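Local structure of agmatine ureohydrolase (Thermoplasma volcanium GSS1, 3PZL) at residues S82-L87 and V292-R297; C162-A167 and R195-I200; T177-R182 and N208-Y213; T252-L257 and A287-V292. The protein probably hydrolyses agmatine to putrescine and urea, as an arginase-family enzyme that binds two manganese ions per subunit. One frame throughout, in Å; residues are numbered along the deposited sequence.

Following the chain from its N terminus, interaction 1 opens first, at residues 82-87 on edge strand 84-90, and closes last, at residues 292-297 on helix 281-303; the other three contacts are nested within this loop. Interaction 2 opens at 162-167 and interaction 3 at 177-182 before interaction 2 closes at 195-200 and interaction 3 at 208-213, so the two cross. They join at the opposite edge of the parallel sheet, where strands 176-180 and 198-201 are neighbours. Interaction 4 follows in series, pairing helices 251-261 and 281-303. It touches interaction 3 through the salt bridge of Asp-211 with Arg-256 and shares Val-292 with interaction 1.

Interaction 1. Residues S82-L87 and V292-R297; sequences SGMADL and VFIASR
Ile-294 carries this contact, reaching Ser-82 with one branch and Met-84, a selenomethionine, with the other. Its CB is directed at segment 82-87 and divides the work. CG2, anti to the backbone N, lies 4.1 Å from CB of Ser-82. CG1 leaves beside the N (chi1 -66°) and passes the edge of the Phe-293 ring, in the ring plane. The terminal CD1 then meets the methionine at two points, 3.7 Å from SE of Met-84 and 3.7 Å from its CG. The two long side chains run at a slant to one another, and the methionine bends at chi3 (-99°), about the CG-SE bond whose two atoms meet CD1. In the arginase-type alpha/beta fold, the contact joins the long C-terminal helix 281-303 to the start of edge strand 84-90 and the loop leading into it. Ile-294 contributes 66 of the 121 Å² buried between the segments, and all three touching residues are buried. It also packs on Tyr-37 and Ile-118 of the neighbouring strands. Ser-82 meets the isoleucine through CB, while its OG is hydrogen-bonded to O of Asp-78. One helical turn links Ser-296 back to Val-292, whose O accepts from Ser-296 OG at 2.8 Å and from Ser-296 N.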
loop_
_atom_site.group_PDB
_atom_site.type_symbol
_atom_site.label_atom_id
_atom_site.label_comp_id
_atom_site.label_asym_id
_atom_site.label_seq_id
_atom_site.Cartn_x
_atom_site.Cartn_y
_atom_site.Cartn_z
ATOM N N SER B 82 14.104 4.219 -34.588
ATOM C CA SER B 82 15.426 3.774 -34.165
ATOM C C SER B 82 15.682 2.250 -34.158
ATOM O O SER B 82 16.636 1.789 -33.569
ATOM C CB SER B 82 15.727 4.367 -32.798
ATOM O OG SER B 82 15.638 5.774 -32.872
ATOM N N GLY B 83 14.841 1.469 -34.824
ATOM C CA GLY B 83 15.121 0.049 -34.986
ATOM C C GLY B 83 15.142 -0.726 -33.677
ATOM O O GLY B 83 16.116 -1.396 -33.367
HETATM N N MSE B 84 14.060 -0.636 -32.911
HETATM C CA MSE B 84 13.911 -1.360 -31.666
HETATM C C MSE B 84 13.015 -2.561 -31.873
HETATM O O MSE B 84 12.017 -2.488 -32.605
HETATM C CB MSE B 84 13.223 -0.478 -30.648
HETATM C CG MSE B 84 14.101 0.439 -29.853
HETATM SE SE MSE B 84 13.008 1.135 -28.344
HETATM C CE MSE B 84 12.557 2.848 -29.117
ATOM N N ALA B 85 13.358 -3.643 -31.181
ATOM C CA ALA B 85 12.554 -4.853 -31.121
ATOM C C ALA B 85 12.431 -5.320 -29.671
ATOM O O ALA B 85 13.314 -5.046 -28.862
ATOM C CB ALA B 85 13.196 -5.948 -31.971
ATOM N N ASP B 86 11.353 -6.023 -29.341
ATOM C CA ASP B 86 11.184 -6.564 -28.005
ATOM C C ASP B 86 10.878 -8.034 -28.155
ATOM O O ASP B 86 9.806 -8.394 -28.612
ATOM C CB ASP B 86 10.025 -5.864 -27.267
ATOM C CG ASP B 86 9.980 -6.155 -25.744
ATOM O OD1 ASP B 86 10.746 -6.999 -25.221
ATOM O OD2 ASP B 86 9.160 -5.512 -25.052
ATOM N N LEU B 87 11.800 -8.893 -27.753
ATOM C CA LEU B 87 11.553 -10.340 -27.834
ATOM C C LEU B 87 10.561 -10.894 -26.796
ATOM O O LEU B 87 10.021 -11.982 -27.007
ATOM C CB LEU B 87 12.864 -11.126 -27.775
ATOM C CG LEU B 87 13.923 -10.685 -28.771
ATOM C CD1 LEU B 87 15.141 -11.557 -28.612
ATOM C CD2 LEU B 87 13.400 -10.728 -30.192
ATOM N N VAL B 292 17.224 6.894 -22.864
ATOM C CA VAL B 292 18.436 7.687 -22.882
ATOM C C VAL B 292 19.605 6.959 -23.564
ATOM O O VAL B 292 20.370 7.561 -24.313
ATOM C CB VAL B 292 18.807 8.146 -21.453
ATOM C CG1 VAL B 292 20.284 8.511 -21.335
ATOM C CG2 VAL B 292 17.963 9.301 -21.067
ATOM N N PHE B 293 19.755 5.673 -23.304
ATOM C CA PHE B 293 20.811 4.934 -23.949
ATOM C C PHE B 293 20.641 4.906 -25.460
ATOM O O PHE B 293 21.566 5.269 -26.199
ATOM C CB PHE B 293 20.857 3.527 -23.416
ATOM C CG PHE B 293 21.764 2.639 -24.170
ATOM C CD1 PHE B 293 23.092 2.532 -23.818
ATOM C CD2 PHE B 293 21.304 1.904 -25.231
ATOM C CE1 PHE B 293 23.935 1.681 -24.504
ATOM C CE2 PHE B 293 22.155 1.065 -25.931
ATOM C CZ PHE B 293 23.462 0.944 -25.560
ATOM N N ILE B 294 19.470 4.484 -25.927
ATOM C CA ILE B 294 19.223 4.381 -27.354
ATOM C C ILE B 294 19.329 5.759 -28.012
ATOM O O ILE B 294 20.071 5.921 -28.979
ATOM C CB ILE B 294 17.841 3.683 -27.661
ATOM C CG1 ILE B 294 17.858 2.226 -27.211
ATOM C CG2 ILE B 294 17.493 3.741 -29.111
ATOM C CD1 ILE B 294 16.531 1.584 -27.290
ATOM N N ALA B 295 18.607 6.740 -27.469
ATOM C CA ALA B 295 18.528 8.063 -28.064
ATOM C C ALA B 295 19.891 8.716 -28.172
ATOM O O ALA B 295 20.255 9.206 -29.228
ATOM C CB ALA B 295 17.521 8.981 -27.316
ATOM N N SER B 296 20.649 8.738 -27.090
ATOM C CA SER B 296 21.932 9.432 -27.131
ATOM C C SER B 296 22.917 8.731 -28.060
ATOM O O SER B 296 23.805 9.366 -28.638
ATOM C CB SER B 296 22.545 9.557 -25.751
ATOM O OG SER B 296 22.930 8.285 -25.301
ATOM N N ARG B 297 22.771 7.420 -28.201
ATOM C CA ARG B 297 23.591 6.690 -29.155
ATOM C C ARG B 297 23.211 7.020 -30.599
ATOM O O ARG B 297 24.090 7.151 -31.454
ATOM C CB ARG B 297 23.488 5.183 -28.921
ATOM C CG ARG B 297 24.441 4.385 -29.753
ATOM C CD ARG B 297 24.562 2.974 -29.223
ATOM N NE ARG B 297 25.684 2.255 -29.832
ATOM C CZ ARG B 297 25.624 1.676 -31.022
ATOM N NH1 ARG B 297 24.493 1.725 -31.705
ATOM N NH2 ARG B 297 26.676 1.035 -31.518
#

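Interaction 2. Residues C162-A167 and R195-I200; sequences CVTRRA and RKVSFI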
loop_
_atom_site.group_PDB
_atom_site.type_symbol
_atom_site.label_atom_id
_atom_site.label_comp_id
_atom_site.label_asym_id
_atom_site.label_seq_id
_atom_site.Cartn_x
_atom_site.Cartn_y
_atom_site.Cartn_z
ATOM N N CYS B 162 28.223 -11.715 -6.071
ATOM C CA CYS B 162 29.534 -12.167 -6.511
ATOM C C CYS B 162 29.768 -11.797 -7.964
ATOM O O CYS B 162 30.812 -12.158 -8.534
ATOM C CB CYS B 162 29.634 -13.680 -6.390
ATOM S SG CYS B 162 29.293 -14.351 -4.780
ATOM N N VAL B 163 28.808 -11.083 -8.563
ATOM C CA VAL B 163 28.888 -10.747 -9.984
ATOM C C VAL B 163 30.245 -10.122 -10.379
ATOM O O VAL B 163 30.859 -10.544 -11.359
ATOM C CB VAL B 163 27.653 -9.942 -10.496
ATOM C CG1 VAL B 163 27.391 -8.812 -9.638
ATOM C CG2 VAL B 163 27.857 -9.439 -11.916
ATOM N N THR B 164 30.726 -9.153 -9.609
ATOM C CA THR B 164 31.984 -8.487 -9.950
ATOM C C THR B 164 33.141 -9.463 -9.919
ATOM O O THR B 164 34.033 -9.381 -10.740
ATOM C CB THR B 164 32.302 -7.279 -9.034
ATOM O OG1 THR B 164 31.227 -6.332 -9.093
ATOM C CG2 THR B 164 33.576 -6.586 -9.502
ATOM N N ARG B 165 33.117 -10.383 -8.966
ATOM C CA ARG B 165 34.190 -11.328 -8.801
ATOM C C ARG B 165 34.272 -12.218 -10.012
ATOM O O ARG B 165 35.332 -12.385 -10.601
ATOM C CB ARG B 165 33.950 -12.177 -7.576
ATOM C CG ARG B 165 35.173 -12.941 -7.149
ATOM C CD ARG B 165 35.951 -12.178 -6.109
ATOM N NE ARG B 165 37.271 -12.776 -5.932
ATOM C CZ ARG B 165 38.020 -12.667 -4.836
ATOM N NH1 ARG B 165 37.582 -11.982 -3.774
ATOM N NH2 ARG B 165 39.216 -13.250 -4.803
ATOM N N ARG B 166 33.134 -12.788 -10.380
ATOM C CA ARG B 166 33.035 -13.625 -11.567
ATOM C C ARG B 166 33.405 -12.847 -12.834
ATOM O O ARG B 166 33.841 -13.448 -13.828
ATOM C CB ARG B 166 31.630 -14.229 -11.662
ATOM C CG ARG B 166 31.537 -15.767 -11.610
ATOM C CD ARG B 166 32.570 -16.453 -10.721
ATOM N NE ARG B 166 32.156 -16.410 -9.329
ATOM C CZ ARG B 166 32.971 -16.145 -8.310
ATOM N NH1 ARG B 166 34.262 -15.882 -8.523
ATOM N NH2 ARG B 166 32.482 -16.127 -7.079
ATOM N N ALA B 167 33.266 -11.522 -12.788
ATOM C CA ALA B 167 33.639 -10.675 -13.921
ATOM C C ALA B 167 35.158 -10.558 -14.066
ATOM O O ALA B 167 35.692 -10.685 -15.162
ATOM C CB ALA B 167 32.993 -9.310 -13.807
ATOM N N ARG B 195 41.838 -4.612 -5.365
ATOM C CA ARG B 195 42.425 -3.467 -6.060
ATOM C C ARG B 195 42.559 -3.671 -7.579
ATOM O O ARG B 195 42.838 -2.714 -8.304
ATOM C CB ARG B 195 43.765 -3.076 -5.433
ATOM C CG ARG B 195 44.108 -1.589 -5.560
ATOM C CD ARG B 195 45.655 -1.338 -5.573
ATOM N NE ARG B 195 46.024 0.056 -5.899
ATOM C CZ ARG B 195 46.212 1.025 -4.995
ATOM N NH1 ARG B 195 46.058 0.775 -3.695
ATOM N NH2 ARG B 195 46.545 2.253 -5.384
ATOM N N LYS B 196 42.330 -4.898 -8.057
ATOM C CA LYS B 196 42.381 -5.192 -9.498
ATOM C C LYS B 196 41.139 -4.721 -10.260
ATOM O O LYS B 196 41.028 -4.888 -11.482
ATOM C CB LYS B 196 42.655 -6.675 -9.766
ATOM C CG LYS B 196 44.085 -7.104 -9.435
ATOM C CD LYS B 196 44.217 -8.622 -9.475
ATOM C CE LYS B 196 45.604 -9.055 -9.004
ATOM N NZ LYS B 196 45.658 -10.561 -8.901
ATOM N N VAL B 197 40.211 -4.120 -9.529
ATOM C CA VAL B 197 39.035 -3.501 -10.123
ATOM C C VAL B 197 39.005 -2.069 -9.664
ATOM O O VAL B 197 39.408 -1.747 -8.536
ATOM C CB VAL B 197 37.681 -4.211 -9.725
ATOM C CG1 VAL B 197 36.493 -3.325 -10.019
ATOM C CG2 VAL B 197 37.524 -5.586 -10.430
ATOM N N SER B 198 38.521 -1.210 -10.549
ATOM C CA SER B 198 38.334 0.190 -10.222
ATOM C C SER B 198 36.981 0.395 -9.529
ATOM O O SER B 198 35.928 0.160 -10.125
ATOM C CB SER B 198 38.442 1.026 -11.499
ATOM O OG SER B 198 38.985 2.301 -11.226
ATOM N N PHE B 199 37.012 0.799 -8.262
ATOM C CA PHE B 199 35.775 1.048 -7.528
ATOM C C PHE B 199 35.694 2.528 -7.227
ATOM O O PHE B 199 36.603 3.099 -6.636
ATOM C CB PHE B 199 35.717 0.252 -6.212
ATOM C CG PHE B 199 35.486 -1.228 -6.386
ATOM C CD1 PHE B 199 36.494 -2.146 -6.102
ATOM C CD2 PHE B 199 34.241 -1.717 -6.806
ATOM C CE1 PHE B 199 36.268 -3.519 -6.254
ATOM C CE2 PHE B 199 34.019 -3.094 -6.964
ATOM C CZ PHE B 199 35.024 -3.990 -6.682
ATOM N N ILE B 200 34.602 3.155 -7.627
ATOM C CA ILE B 200 34.432 4.554 -7.351
ATOM C C ILE B 200 33.223 4.748 -6.456
ATOM O O ILE B 200 32.073 4.379 -6.804
ATOM C CB ILE B 200 34.357 5.341 -8.646
ATOM C CG1 ILE B 200 35.691 5.217 -9.357
ATOM C CG2 ILE B 200 34.073 6.814 -8.388
ATOM C CD1 ILE B 200 35.561 5.224 -10.834
#
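The ring of Phe-199 is the one aromatic group in the contact, and Thr-164 approaches it obliquely, with CG2 of the threonine 4.1 Å from the ring's CZ. The two side chains come from opposite directions, and it is the far end of the ring that does the touching. On one ring face sits a branch of Val-197, whose CG1 stands 3.7 Å above the plane of Phe-199 and is displaced toward the rim. The ring also stacks with that of Phe-194.

Val-197 uses its two methyls differently. CG1, anti to the backbone N (chi1 164°), serves the ring, whereas CG2 points across to the helix and lies 4.2 Å from CG2 of Thr-164. The same threonine methyl therefore meets both partners. Its position follows from chi1 of -57°, which sets CG2 anti to the backbone N and turns OG1 to the N side. Of the 90 Å² buried between the segments, 51 Å² belongs to Thr-164, so the contact is small and centred on one residue.

That residue is also close to the metal centre: its side chain is about 4 Å from that of Asp-148, a manganese ligand, and about 6 Å from a bound manganese ion, and its backbone is hydrogen-bonded to Asp-148.

Helix 163-171 belongs to the beta-alpha-beta crossover from strand 138-143 to strand 176-180, and here its first turn packs against edge strand 198-201, which pairs in parallel with strand 176-180, and against the residue leading into that edge strand.

Interaction 3. Residues T177-R182 and N208-Y213; sequences TSIGIR and NGIDKY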
loop_
_atom_site.group_PDB
_atom_site.type_symbol
_atom_site.label_atom_id
_atom_site.label_comp_id
_atom_site.label_asym_id
_atom_site.label_seq_id
_atom_site.Cartn_x
_atom_site.Cartn_y
_atom_site.Cartn_z
ATOM N N THR B 177 35.289 -1.363 -14.156
ATOM C CA THR B 177 35.061 -0.234 -13.279
ATOM C C THR B 177 33.659 -0.354 -12.703
ATOM O O THR B 177 32.731 -0.753 -13.400
ATOM C CB THR B 177 35.035 1.028 -14.107
ATOM O OG1 THR B 177 36.038 0.925 -15.128
ATOM C CG2 THR B 177 35.231 2.277 -13.246
ATOM N N SER B 178 33.474 0.032 -11.449
ATOM C CA SER B 178 32.134 0.030 -10.846
ATOM C C SER B 178 31.907 1.289 -10.022
ATOM O O SER B 178 32.663 1.570 -9.106
ATOM C CB SER B 178 31.955 -1.208 -9.984
ATOM O OG SER B 178 30.602 -1.390 -9.641
ATOM N N ILE B 179 30.881 2.054 -10.365
ATOM C CA ILE B 179 30.678 3.378 -9.800
ATOM C C ILE B 179 29.468 3.506 -8.886
ATOM O O ILE B 179 28.375 2.979 -9.179
ATOM C CB ILE B 179 30.520 4.420 -10.914
ATOM C CG1 ILE B 179 31.756 4.427 -11.803
ATOM C CG2 ILE B 179 30.304 5.812 -10.320
ATOM C CD1 ILE B 179 31.733 5.533 -12.832
ATOM N N GLY B 180 29.656 4.242 -7.792
ATOM C CA GLY B 180 28.563 4.526 -6.846
ATOM C C GLY B 180 28.688 3.750 -5.549
ATOM O O GLY B 180 27.936 3.971 -4.603
ATOM N N ILE B 181 29.662 2.847 -5.494
ATOM C CA ILE B 181 29.749 1.896 -4.381
ATOM C C ILE B 181 29.906 2.574 -2.994
ATOM O O ILE B 181 30.564 3.587 -2.869
ATOM C CB ILE B 181 30.817 0.758 -4.640
ATOM C CG1 ILE B 181 32.205 1.240 -4.324
ATOM C CG2 ILE B 181 30.735 0.171 -6.074
ATOM C CD1 ILE B 181 32.511 1.022 -2.898
ATOM N N ARG B 182 29.233 2.009 -1.991
ATOM C CA ARG B 182 29.148 2.578 -0.636
ATOM C C ARG B 182 28.862 1.520 0.407
ATOM O O ARG B 182 28.594 1.841 1.561
ATOM C CB ARG B 182 28.072 3.665 -0.545
ATOM C CG ARG B 182 26.652 3.253 -0.906
ATOM C CD ARG B 182 25.844 4.516 -1.241
ATOM N NE ARG B 182 24.498 4.282 -1.782
ATOM C CZ ARG B 182 24.229 3.964 -3.056
ATOM N NH1 ARG B 182 25.222 3.838 -3.935
ATOM N NH2 ARG B 182 22.963 3.764 -3.458
ATOM N N ASN B 208 33.755 14.972 -6.615
ATOM C CA ASN B 208 34.503 15.356 -7.804
ATOM C C ASN B 208 33.661 15.478 -9.054
ATOM O O ASN B 208 34.174 15.728 -10.140
ATOM C CB ASN B 208 35.628 14.362 -8.050
ATOM C CG ASN B 208 36.638 14.326 -6.907
ATOM O OD1 ASN B 208 36.919 15.337 -6.267
ATOM N ND2 ASN B 208 37.180 13.155 -6.650
ATOM N N GLY B 209 32.357 15.307 -8.923
ATOM C CA GLY B 209 31.508 15.222 -10.107
ATOM C C GLY B 209 31.676 13.872 -10.801
ATOM O O GLY B 209 32.719 13.198 -10.664
ATOM N N ILE B 210 30.647 13.478 -11.549
ATOM C CA ILE B 210 30.644 12.209 -12.262
ATOM C C ILE B 210 31.537 12.274 -13.493
ATOM O O ILE B 210 32.226 11.293 -13.814
ATOM C CB ILE B 210 29.185 11.747 -12.614
ATOM C CG1 ILE B 210 29.155 10.392 -13.353
ATOM C CG2 ILE B 210 28.449 12.813 -13.417
ATOM C CD1 ILE B 210 29.597 9.173 -12.529
ATOM N N ASP B 211 31.534 13.426 -14.169
ATOM C CA ASP B 211 32.341 13.622 -15.387
ATOM C C ASP B 211 33.798 13.157 -15.285
ATOM O O ASP B 211 34.276 12.443 -16.168
ATOM C CB ASP B 211 32.288 15.067 -15.860
ATOM C CG ASP B 211 31.088 15.340 -16.757
ATOM O OD1 ASP B 211 30.460 14.386 -17.259
ATOM O OD2 ASP B 211 30.774 16.521 -16.985
ATOM N N LYS B 212 34.488 13.535 -14.209
ATOM C CA LYS B 212 35.857 13.067 -13.978
ATOM C C LYS B 212 35.971 11.583 -14.293
ATOM O O LYS B 212 36.688 11.207 -15.196
ATOM C CB LYS B 212 36.279 13.345 -12.530
ATOM C CG LYS B 212 37.561 12.665 -12.059
ATOM C CD LYS B 212 37.948 13.189 -10.691
ATOM C CE LYS B 212 39.449 12.995 -10.387
ATOM N NZ LYS B 212 39.724 11.604 -9.925
ATOM N N TYR B 213 35.224 10.758 -13.566
ATOM C CA TYR B 213 35.239 9.297 -13.718
ATOM C C TYR B 213 34.739 8.802 -15.074
ATOM O O TYR B 213 35.189 7.777 -15.566
ATOM C CB TYR B 213 34.484 8.659 -12.550
ATOM C CG TYR B 213 35.017 9.198 -11.233
ATOM C CD1 TYR B 213 36.231 8.732 -10.700
ATOM C CD2 TYR B 213 34.330 10.208 -10.544
ATOM C CE1 TYR B 213 36.719 9.232 -9.535
ATOM C CE2 TYR B 213 34.811 10.706 -9.379
ATOM C CZ TYR B 213 36.007 10.220 -8.889
ATOM O OH TYR B 213 36.506 10.722 -7.726
#
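The first torsions of Ile-179 and Ile-210 help bring a branch of each together. In Ile-179, chi1 of -59° leaves CG2 anti to the backbone N and CG1 beside it, so that its two branches part toward different targets. In Ile-210, chi1 of -179° sets CG1 anti to the N, and the turn at chi2 then brings CD1 to 4.1 Å from CG2 of Ile-179. These two side chains cross at about a right angle. The other branch of Ile-179 ends in CD1, 4.2 Å from CB of Tyr-213. That CB is directed at the strand, whereas the tyrosine ring swings off to the side of Asn-208. Together the three residues join strand 176-180 to helix 202-220, which forms part of the crossover from edge strand 198-201 to strand 223-229 in the parallel sheet of the arginase fold. The helix is kinked here: the N atoms of Ile-210 and Asp-211 lack bonds to the preceding turn, and Gly-209 has a positive phi. Across the kink, ND2 of Asn-208 donates to OH of Tyr-213 at 2.7 Å, nearly straight (164°) and close to the amide plane, while CG of Lys-212 sits over one face of the tyrosine ring, 4.1 Å above the plane of Tyr-213. Leu-257 of helix 251-261 and Val-205 also pack on Ile-179.

Interaction 4. Residues T252-L257 and A287-V292; sequences TDVRRL and AKLLQV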
loop_
_atom_site.group_PDB
_atom_site.type_symbol
_atom_site.label_atom_id
_atom_site.label_comp_id
_atom_site.label_asym_id
_atom_site.label_seq_id
_atom_site.Cartn_x
_atom_site.Cartn_y
_atom_site.Cartn_z
ATOM N N THR B 252 20.253 11.790 -12.418
ATOM C CA THR B 252 21.067 12.483 -13.416
ATOM C C THR B 252 22.519 11.996 -13.570
ATOM O O THR B 252 23.094 12.105 -14.646
ATOM C CB THR B 252 21.093 13.964 -13.100
ATOM O OG1 THR B 252 21.296 14.140 -11.677
ATOM C CG2 THR B 252 19.728 14.544 -13.483
ATOM N N ASP B 253 23.127 11.476 -12.504
ATOM C CA ASP B 253 24.515 11.009 -12.613
ATOM C C ASP B 253 24.575 9.796 -13.539
ATOM O O ASP B 253 25.530 9.656 -14.299
ATOM C CB ASP B 253 25.158 10.667 -11.255
ATOM C CG ASP B 253 25.510 11.908 -10.398
ATOM O OD1 ASP B 253 25.903 12.995 -10.929
ATOM O OD2 ASP B 253 25.389 11.781 -9.151
ATOM N N VAL B 254 23.555 8.939 -13.492
ATOM C CA VAL B 254 23.580 7.726 -14.257
ATOM C C VAL B 254 23.254 8.074 -15.680
ATOM O O VAL B 254 23.721 7.411 -16.614
ATOM C CB VAL B 254 22.625 6.675 -13.691
ATOM C CG1 VAL B 254 22.533 5.472 -14.576
ATOM C CG2 VAL B 254 23.092 6.233 -12.315
ATOM N N ARG B 255 22.476 9.140 -15.861
ATOM C CA ARG B 255 22.031 9.532 -17.191
ATOM C C ARG B 255 23.219 10.062 -17.930
ATOM O O ARG B 255 23.429 9.730 -19.088
ATOM C CB ARG B 255 20.915 10.580 -17.109
ATOM C CG ARG B 255 20.475 11.201 -18.449
ATOM C CD ARG B 255 19.538 12.386 -18.191
ATOM N NE ARG B 255 19.064 13.077 -19.410
ATOM C CZ ARG B 255 19.578 14.225 -19.864
ATOM N NH1 ARG B 255 20.591 14.764 -19.222
ATOM N NH2 ARG B 255 19.098 14.827 -20.955
ATOM N N ARG B 256 24.019 10.861 -17.239
ATOM C CA ARG B 256 25.209 11.447 -17.824
ATOM C C ARG B 256 26.190 10.354 -18.186
ATOM O O ARG B 256 26.819 10.400 -19.222
ATOM C CB ARG B 256 25.810 12.481 -16.856
ATOM C CG ARG B 256 27.041 13.196 -17.357
ATOM C CD ARG B 256 26.758 14.130 -18.516
ATOM N NE ARG B 256 27.997 14.706 -19.019
ATOM C CZ ARG B 256 28.085 15.525 -20.060
ATOM N NH1 ARG B 256 27.000 15.845 -20.742
ATOM N NH2 ARG B 256 29.273 15.983 -20.442
ATOM N N LEU B 257 26.308 9.354 -17.339
ATOM C CA LEU B 257 27.168 8.212 -17.638
ATOM C C LEU B 257 26.785 7.526 -18.949
ATOM O O LEU B 257 27.643 7.113 -19.715
ATOM C CB LEU B 257 27.192 7.183 -16.488
ATOM C CG LEU B 257 28.228 6.043 -16.690
ATOM C CD1 LEU B 257 28.840 5.532 -15.451
ATOM C CD2 LEU B 257 27.627 4.905 -17.411
ATOM N N ALA B 287 12.757 2.849 -17.389
ATOM C CA ALA B 287 12.363 2.988 -18.782
ATOM C C ALA B 287 12.965 4.225 -19.398
ATOM O O ALA B 287 13.349 4.215 -20.580
ATOM C CB ALA B 287 10.917 3.063 -18.896
ATOM N N LYS B 288 13.048 5.301 -18.628
ATOM C CA LYS B 288 13.673 6.515 -19.126
ATOM C C LYS B 288 15.174 6.304 -19.427
ATOM O O LYS B 288 15.686 6.667 -20.471
ATOM C CB LYS B 288 13.463 7.635 -18.111
ATOM C CG LYS B 288 13.740 8.981 -18.615
ATOM C CD LYS B 288 12.856 9.268 -19.825
ATOM C CE LYS B 288 13.529 10.260 -20.727
ATOM N NZ LYS B 288 12.528 10.837 -21.676
ATOM N N LEU B 289 15.870 5.663 -18.506
ATOM C CA LEU B 289 17.272 5.283 -18.707
ATOM C C LEU B 289 17.499 4.456 -19.971
ATOM O O LEU B 289 18.555 4.536 -20.592
ATOM C CB LEU B 289 17.786 4.521 -17.492
ATOM C CG LEU B 289 18.111 5.386 -16.271
ATOM C CD1 LEU B 289 18.492 4.464 -15.125
ATOM C CD2 LEU B 289 19.213 6.432 -16.553
ATOM N N LEU B 290 16.506 3.667 -20.364
ATOM C CA LEU B 290 16.628 2.870 -21.586
ATOM C C LEU B 290 16.412 3.747 -22.814
ATOM O O LEU B 290 16.995 3.502 -23.854
ATOM C CB LEU B 290 15.631 1.699 -21.560
ATOM C CG LEU B 290 15.099 1.181 -22.882
ATOM C CD1 LEU B 290 16.192 0.390 -23.524
ATOM C CD2 LEU B 290 13.890 0.332 -22.615
ATOM N N GLN B 291 15.565 4.761 -22.691
ATOM C CA GLN B 291 15.370 5.687 -23.781
ATOM C C GLN B 291 16.653 6.445 -23.978
ATOM O O GLN B 291 17.128 6.605 -25.104
ATOM C CB GLN B 291 14.250 6.677 -23.474
ATOM C CG GLN B 291 12.860 6.131 -23.691
ATOM C CD GLN B 291 11.847 7.230 -23.928
ATOM O OE1 GLN B 291 11.892 8.310 -23.303
ATOM N NE2 GLN B 291 10.922 6.967 -24.841
ATOM N N VAL B 292 17.224 6.894 -22.864
ATOM C CA VAL B 292 18.436 7.687 -22.882
ATOM C C VAL B 292 19.605 6.959 -23.564
ATOM O O VAL B 292 20.370 7.561 -24.313
ATOM C CB VAL B 292 18.807 8.146 -21.453
ATOM C CG1 VAL B 292 20.284 8.511 -21.335
ATOM C CG2 VAL B 292 17.963 9.301 -21.067
#
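Arg-255, Leu-289 and Val-292 bury the most surface here, 54, 49 and 45 Å² of the 174 Å² shared by the two helices. Arg-255 meets Val-292 mainly through its CG. This atom, anti to the backbone N, faces both valine methyls, at 3.9 Å from CG1 and 4.1 Å from CG2 of Val-292, and the two side chains cross at about a right angle. CG2 of the valine also stands obliquely to the guanidinium. Leu-289 reaches the facing helix with a single methyl: CD2 lies 4.0 Å from CG1 of Val-254 and 4.2 Å from CA of Arg-255, thus packing against the backbone as well as a side chain. The axes of the short segments point the same general way, crossing at -25°, with 10.0 Å between them at closest approach. Helix 251-261 precedes strand 265-271 and helix 281-303 follows it, so the contact pairs two neighbouring helices packed together beside the parallel sheet of the arginase fold. Ile-258, one turn along the first helix, adds to the packing on Leu-289 and Val-292. Beyond its aliphatic part, the extended Arg-255 makes a cation-pi contact with Phe-203 of a neighbouring subunit. On helix 281-303, NZ of Lys-288 donates to OE1 of Gln-291 at 3.1 Å and also forms a salt bridge with Glu-72.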